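Local coordinates for protein putative enzyme related to aldose 1-epimerase (Salmonella typhimurium, PDB 2HTA) that probably interconverts the alpha and beta anomers of glucose 6-phosphate, acting as a hexose-6-phosphate 1-epimerase (mutarotase), at residues D127-S139 / D149-T161. Residues are numbered along the deposited sequence; the frame is centred on the assembly and turned at random.
Sequences DNGVMLTFELQSS and DFTLLARFKVGKT
Leu132 and Phe156 sit opposite each other where strands 130-137 and 151-158 run antiparallel in the large beta-sheet of this galactose mutarotase-like beta-sandwich; a short helix, 140-145, connects the two strands. Eight backbone hydrogen bonds join them, paired at Val130/Val158, Leu132/Phe156, Phe134/Ala154 and Leu136/Leu152. In the intervening non-hydrogen-bonded pairs, CA-H...O contacts bring further carbons to the same carbonyls.

The inward face is apolar, carrying Val130, Leu132, Phe134, Leu136, Leu152, Ala154, Phe156 and Val158. The Phe134 and Phe156 rings are nearly perpendicular, their planes at 87°, and come closest at Phe134 CD1 and Phe156 CE1, 3.5 Å apart. Phe55 meets both rings, and Ile44 and Val46 of the facing sheet touch the Leu132 and Val130 side chains, so this face forms part of the interior of the sandwich.

The other face is mixed: Met131, Thr133, Glu135, Gln137, Thr151, Arg155 and Lys157 share it with the buried Leu153, whose CD2 packs on Glu135 CB. Gln137 and Thr151 run side by side, and Gln137 NE2 donates to Thr151 OG1 at 3.1 Å, close to the amide plane. Arg155 lies beside Thr133, its CG 3.8 Å from Thr133 OG1, while its guanidinium reaches on to a salt bridge with Glu167.

Next to the Gln137/Thr151 pair, Ser138 N donates to Phe150 O. Phe150 CG sits between the backbone N and the carbonyl carbon (chi1 68°), which carries the ring over the Gln137-Ser138 peptide, with Ser138 N 3.5 Å above the ring plane, over its centre. The Ser138 hydroxyl serves two partners: its OG accepts from Phe150 N at 3.0 Å and donates to Asp149 OD1 at 2.6 Å, on the anti side of a carboxylate also salt-bridged to Arg143.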
loop_
_atom_site.group_PDB
_atom_site.type_symbol
_atom_site.label_atom_id
_atom_site.label_comp_id
_atom_site.label_asym_id
_atom_site.label_seq_id
_atom_site.Cartn_x
_atom_site.Cartn_y
_atom_site.Cartn_z
ATOM N N ASP A 127 10.696 7.608 -21.631
ATOM C CA ASP A 127 9.475 8.283 -22.027
ATOM C C ASP A 127 8.209 7.644 -21.484
ATOM O O ASP A 127 7.144 8.240 -21.638
ATOM C CB ASP A 127 9.327 8.294 -23.565
ATOM C CG ASP A 127 10.295 9.212 -24.228
ATOM O OD1 ASP A 127 10.917 10.082 -23.568
ATOM O OD2 ASP A 127 10.493 9.022 -25.458
ATOM N N ASN A 128 8.301 6.413 -20.939
ATOM C CA ASN A 128 7.097 5.692 -20.482
ATOM C C ASN A 128 6.832 5.868 -18.952
ATOM O O ASN A 128 5.698 5.816 -18.509
ATOM C CB ASN A 128 7.204 4.194 -20.785
ATOM C CG ASN A 128 7.291 3.921 -22.269
ATOM O OD1 ASN A 128 6.653 4.616 -23.043
ATOM N ND2 ASN A 128 8.064 2.954 -22.653
ATOM N N GLY A 129 7.887 6.089 -18.184
ATOM C CA GLY A 129 7.645 6.317 -16.746
ATOM C C GLY A 129 8.955 6.237 -16.002
ATOM O O GLY A 129 10.023 6.517 -16.595
ATOM N N VAL A 130 8.898 5.845 -14.700
ATOM C CA VAL A 130 10.067 5.929 -13.829
ATOM C C VAL A 130 10.174 4.651 -12.992
ATOM O O VAL A 130 9.141 4.065 -12.634
ATOM C CB VAL A 130 9.969 7.159 -12.872
ATOM C CG1 VAL A 130 11.248 7.299 -12.053
ATOM C CG2 VAL A 130 9.776 8.444 -13.667
ATOM N N MET A 131 11.391 4.203 -12.734
ATOM C CA MET A 131 11.623 3.067 -11.804
ATOM C C MET A 131 12.374 3.587 -10.625
ATOM O O MET A 131 13.298 4.384 -10.823
ATOM C CB MET A 131 12.542 2.016 -12.476
ATOM C CG MET A 131 11.993 1.343 -13.751
ATOM S SD MET A 131 13.337 0.229 -14.434
ATOM C CE MET A 131 13.678 -0.862 -13.015
ATOM N N LEU A 132 12.065 3.107 -9.409
ATOM C CA LEU A 132 12.776 3.606 -8.224
ATOM C C LEU A 132 13.028 2.433 -7.279
ATOM O O LEU A 132 12.183 1.531 -7.176
ATOM C CB LEU A 132 11.915 4.621 -7.444
ATOM C CG LEU A 132 11.408 5.904 -8.129
ATOM C CD1 LEU A 132 10.069 5.612 -8.782
ATOM C CD2 LEU A 132 11.227 6.973 -7.031
ATOM N N THR A 133 14.179 2.470 -6.603
ATOM C CA THR A 133 14.503 1.443 -5.600
ATOM C C THR A 133 14.806 2.159 -4.308
ATOM O O THR A 133 15.688 3.005 -4.271
ATOM C CB THR A 133 15.716 0.691 -5.980
ATOM O OG1 THR A 133 15.484 0.029 -7.237
ATOM C CG2 THR A 133 15.991 -0.373 -4.941
ATOM N N PHE A 134 14.091 1.785 -3.253
ATOM C CA PHE A 134 14.314 2.318 -1.899
ATOM C C PHE A 134 14.915 1.196 -1.061
ATOM O O PHE A 134 14.621 -0.009 -1.275
ATOM C CB PHE A 134 12.973 2.761 -1.289
ATOM C CG PHE A 134 12.343 3.933 -1.967
ATOM C CD1 PHE A 134 11.465 3.760 -3.086
ATOM C CD2 PHE A 134 12.626 5.218 -1.534
ATOM C CE1 PHE A 134 10.856 4.900 -3.699
ATOM C CE2 PHE A 134 11.998 6.331 -2.136
ATOM C CZ PHE A 134 11.136 6.178 -3.199
ATOM N N GLU A 135 15.725 1.564 -0.062
ATOM C CA GLU A 135 16.353 0.522 0.772
ATOM C C GLU A 135 16.192 0.884 2.266
ATOM O O GLU A 135 16.386 2.042 2.645
ATOM C CB GLU A 135 17.841 0.488 0.443
ATOM C CG GLU A 135 18.597 -0.575 1.238
ATOM C CD GLU A 135 20.068 -0.610 0.830
ATOM O OE1 GLU A 135 20.833 0.261 1.256
ATOM O OE2 GLU A 135 20.443 -1.466 0.023
ATOM N N LEU A 136 15.914 -0.120 3.090
ATOM C CA LEU A 136 15.906 0.045 4.540
ATOM C C LEU A 136 16.858 -0.977 5.114
ATOM O O LEU A 136 16.897 -2.115 4.655
ATOM C CB LEU A 136 14.510 -0.141 5.112
ATOM C CG LEU A 136 14.425 0.077 6.652
ATOM C CD1 LEU A 136 14.445 1.596 6.948
ATOM C CD2 LEU A 136 13.105 -0.486 7.080
ATOM N N GLN A 137 17.695 -0.571 6.093
ATOM C CA GLN A 137 18.590 -1.547 6.730
ATOM C C GLN A 137 18.412 -1.537 8.222
ATOM O O GLN A 137 18.021 -0.527 8.806
ATOM C CB GLN A 137 20.041 -1.263 6.413
ATOM C CG GLN A 137 20.333 -1.498 4.903
ATOM C CD GLN A 137 21.778 -1.469 4.613
ATOM O OE1 GLN A 137 22.360 -0.398 4.556
ATOM N NE2 GLN A 137 22.390 -2.646 4.433
ATOM N N SER A 138 18.727 -2.654 8.840
ATOM C CA SER A 138 18.762 -2.713 10.300
ATOM C C SER A 138 19.828 -1.784 10.853
ATOM O O SER A 138 20.773 -1.379 10.150
ATOM C CB SER A 138 19.044 -4.168 10.763
ATOM O OG SER A 138 20.125 -4.709 10.052
ATOM N N SER A 139 19.663 -1.413 12.105
ATOM C CA SER A 139 20.592 -0.499 12.763
ATOM C C SER A 139 20.551 -0.907 14.234
ATOM O O SER A 139 19.730 -1.742 14.628
ATOM C CB SER A 139 20.062 0.905 12.638
ATOM O OG SER A 139 18.834 1.018 13.348
ATOM N N ASP A 149 19.398 -8.811 11.737
ATOM C CA ASP A 149 19.833 -7.902 10.715
ATOM C C ASP A 149 19.046 -8.122 9.427
ATOM O O ASP A 149 18.600 -9.237 9.138
ATOM C CB ASP A 149 21.334 -7.944 10.527
ATOM C CG ASP A 149 22.036 -7.069 11.574
ATOM O OD1 ASP A 149 21.963 -5.766 11.561
ATOM O OD2 ASP A 149 22.584 -7.695 12.452
ATOM N N PHE A 150 18.886 -7.049 8.660
ATOM C CA PHE A 150 18.113 -7.173 7.414
ATOM C C PHE A 150 18.487 -6.023 6.457
ATOM O O PHE A 150 19.017 -4.989 6.894
ATOM C CB PHE A 150 16.583 -7.120 7.717
ATOM C CG PHE A 150 16.087 -5.737 8.206
ATOM C CD1 PHE A 150 15.972 -5.467 9.591
ATOM C CD2 PHE A 150 15.716 -4.743 7.307
ATOM C CE1 PHE A 150 15.503 -4.228 10.003
ATOM C CE2 PHE A 150 15.311 -3.475 7.707
ATOM C CZ PHE A 150 15.179 -3.219 9.097
ATOM N N THR A 151 18.229 -6.245 5.165
ATOM C CA THR A 151 18.171 -5.167 4.173
ATOM C C THR A 151 16.869 -5.411 3.388
ATOM O O THR A 151 16.662 -6.509 2.826
ATOM C CB THR A 151 19.354 -5.228 3.188
ATOM O OG1 THR A 151 20.573 -5.138 3.923
ATOM C CG2 THR A 151 19.266 -4.059 2.222
ATOM N N LEU A 152 15.987 -4.406 3.373
ATOM C CA LEU A 152 14.704 -4.505 2.725
ATOM C C LEU A 152 14.769 -3.549 1.538
ATOM O O LEU A 152 15.267 -2.414 1.690
ATOM C CB LEU A 152 13.626 -3.950 3.655
ATOM C CG LEU A 152 12.449 -4.714 4.203
ATOM C CD1 LEU A 152 11.376 -3.704 4.802
ATOM C CD2 LEU A 152 11.807 -5.697 3.225
ATOM N N LEU A 153 14.370 -4.040 0.359
ATOM C CA LEU A 153 14.301 -3.241 -0.851
ATOM C C LEU A 153 12.872 -3.130 -1.332
ATOM O O LEU A 153 12.162 -4.127 -1.353
ATOM C CB LEU A 153 15.150 -3.854 -1.993
ATOM C CG LEU A 153 16.618 -3.855 -1.570
ATOM C CD1 LEU A 153 17.436 -4.936 -2.149
ATOM C CD2 LEU A 153 17.254 -2.494 -1.863
ATOM N N ALA A 154 12.457 -1.934 -1.736
ATOM C CA ALA A 154 11.115 -1.728 -2.321
ATOM C C ALA A 154 11.403 -1.138 -3.710
ATOM O O ALA A 154 12.023 -0.069 -3.815
ATOM C CB ALA A 154 10.270 -0.772 -1.487
ATOM N N ARG A 155 11.033 -1.873 -4.739
ATOM C CA ARG A 155 11.251 -1.439 -6.139
ATOM C C ARG A 155 9.914 -1.124 -6.712
ATOM O O ARG A 155 8.987 -1.936 -6.568
ATOM C CB ARG A 155 11.928 -2.568 -6.922
ATOM C CG ARG A 155 13.296 -2.983 -6.350
ATOM C CD ARG A 155 13.955 -4.004 -7.259
ATOM N NE ARG A 155 15.376 -4.132 -6.980
ATOM C CZ ARG A 155 15.891 -5.041 -6.157
ATOM N NH1 ARG A 155 17.207 -5.090 -5.952
ATOM N NH2 ARG A 155 15.093 -5.922 -5.575
ATOM N N PHE A 156 9.780 0.072 -7.296
ATOM C CA PHE A 156 8.552 0.549 -7.900
ATOM C C PHE A 156 8.743 0.805 -9.376
ATOM O O PHE A 156 9.822 1.223 -9.774
ATOM C CB PHE A 156 8.159 1.879 -7.286
ATOM C CG PHE A 156 7.859 1.778 -5.828
ATOM C CD1 PHE A 156 8.895 1.833 -4.900
ATOM C CD2 PHE A 156 6.547 1.546 -5.401
ATOM C CE1 PHE A 156 8.602 1.718 -3.489
ATOM C CE2 PHE A 156 6.261 1.473 -4.003
ATOM C CZ PHE A 156 7.291 1.539 -3.089
ATOM N N LYS A 157 7.704 0.571 -10.167
ATOM C CA LYS A 157 7.668 1.014 -11.590
ATOM C C LYS A 157 6.404 1.831 -11.742
ATOM O O LYS A 157 5.331 1.301 -11.526
ATOM C CB LYS A 157 7.635 -0.215 -12.496
ATOM C CG LYS A 157 8.854 -1.045 -12.376
ATOM C CD LYS A 157 8.939 -1.986 -13.616
ATOM C CE LYS A 157 10.216 -2.792 -13.617
ATOM N NZ LYS A 157 10.172 -3.743 -14.766
ATOM N N VAL A 158 6.500 3.141 -12.000
ATOM C CA VAL A 158 5.309 3.947 -12.096
ATOM C C VAL A 158 5.188 4.493 -13.501
ATOM O O VAL A 158 6.105 5.110 -14.006
ATOM C CB VAL A 158 5.219 5.089 -11.016
ATOM C CG1 VAL A 158 5.178 4.447 -9.604
ATOM C CG2 VAL A 158 6.431 6.036 -11.084
ATOM N N GLY A 159 4.091 4.171 -14.130
ATOM C CA GLY A 159 3.851 4.561 -15.500
ATOM C C GLY A 159 2.415 4.357 -15.827
ATOM O O GLY A 159 1.522 4.698 -15.055
ATOM N N LYS A 160 2.157 3.795 -17.005
ATOM C CA LYS A 160 0.768 3.374 -17.368
ATOM C C LYS A 160 0.209 2.336 -16.368
ATOM O O LYS A 160 -0.998 2.276 -16.099
ATOM C CB LYS A 160 0.828 2.753 -18.786
ATOM C CG LYS A 160 -0.497 2.218 -19.295
ATOM C CD LYS A 160 -0.423 1.750 -20.796
ATOM C CE LYS A 160 0.617 0.655 -20.950
ATOM N NZ LYS A 160 0.558 -0.154 -22.251
ATOM N N THR A 161 1.083 1.485 -15.856
ATOM C CA THR A 161 0.689 0.622 -14.777
ATOM C C THR A 161 1.622 0.927 -13.574
ATOM O O THR A 161 2.571 1.737 -13.653
ATOM C CB THR A 161 0.852 -0.853 -15.128
ATOM O OG1 THR A 161 2.218 -1.153 -15.367
ATOM C CG2 THR A 161 -0.032 -1.305 -16.352
#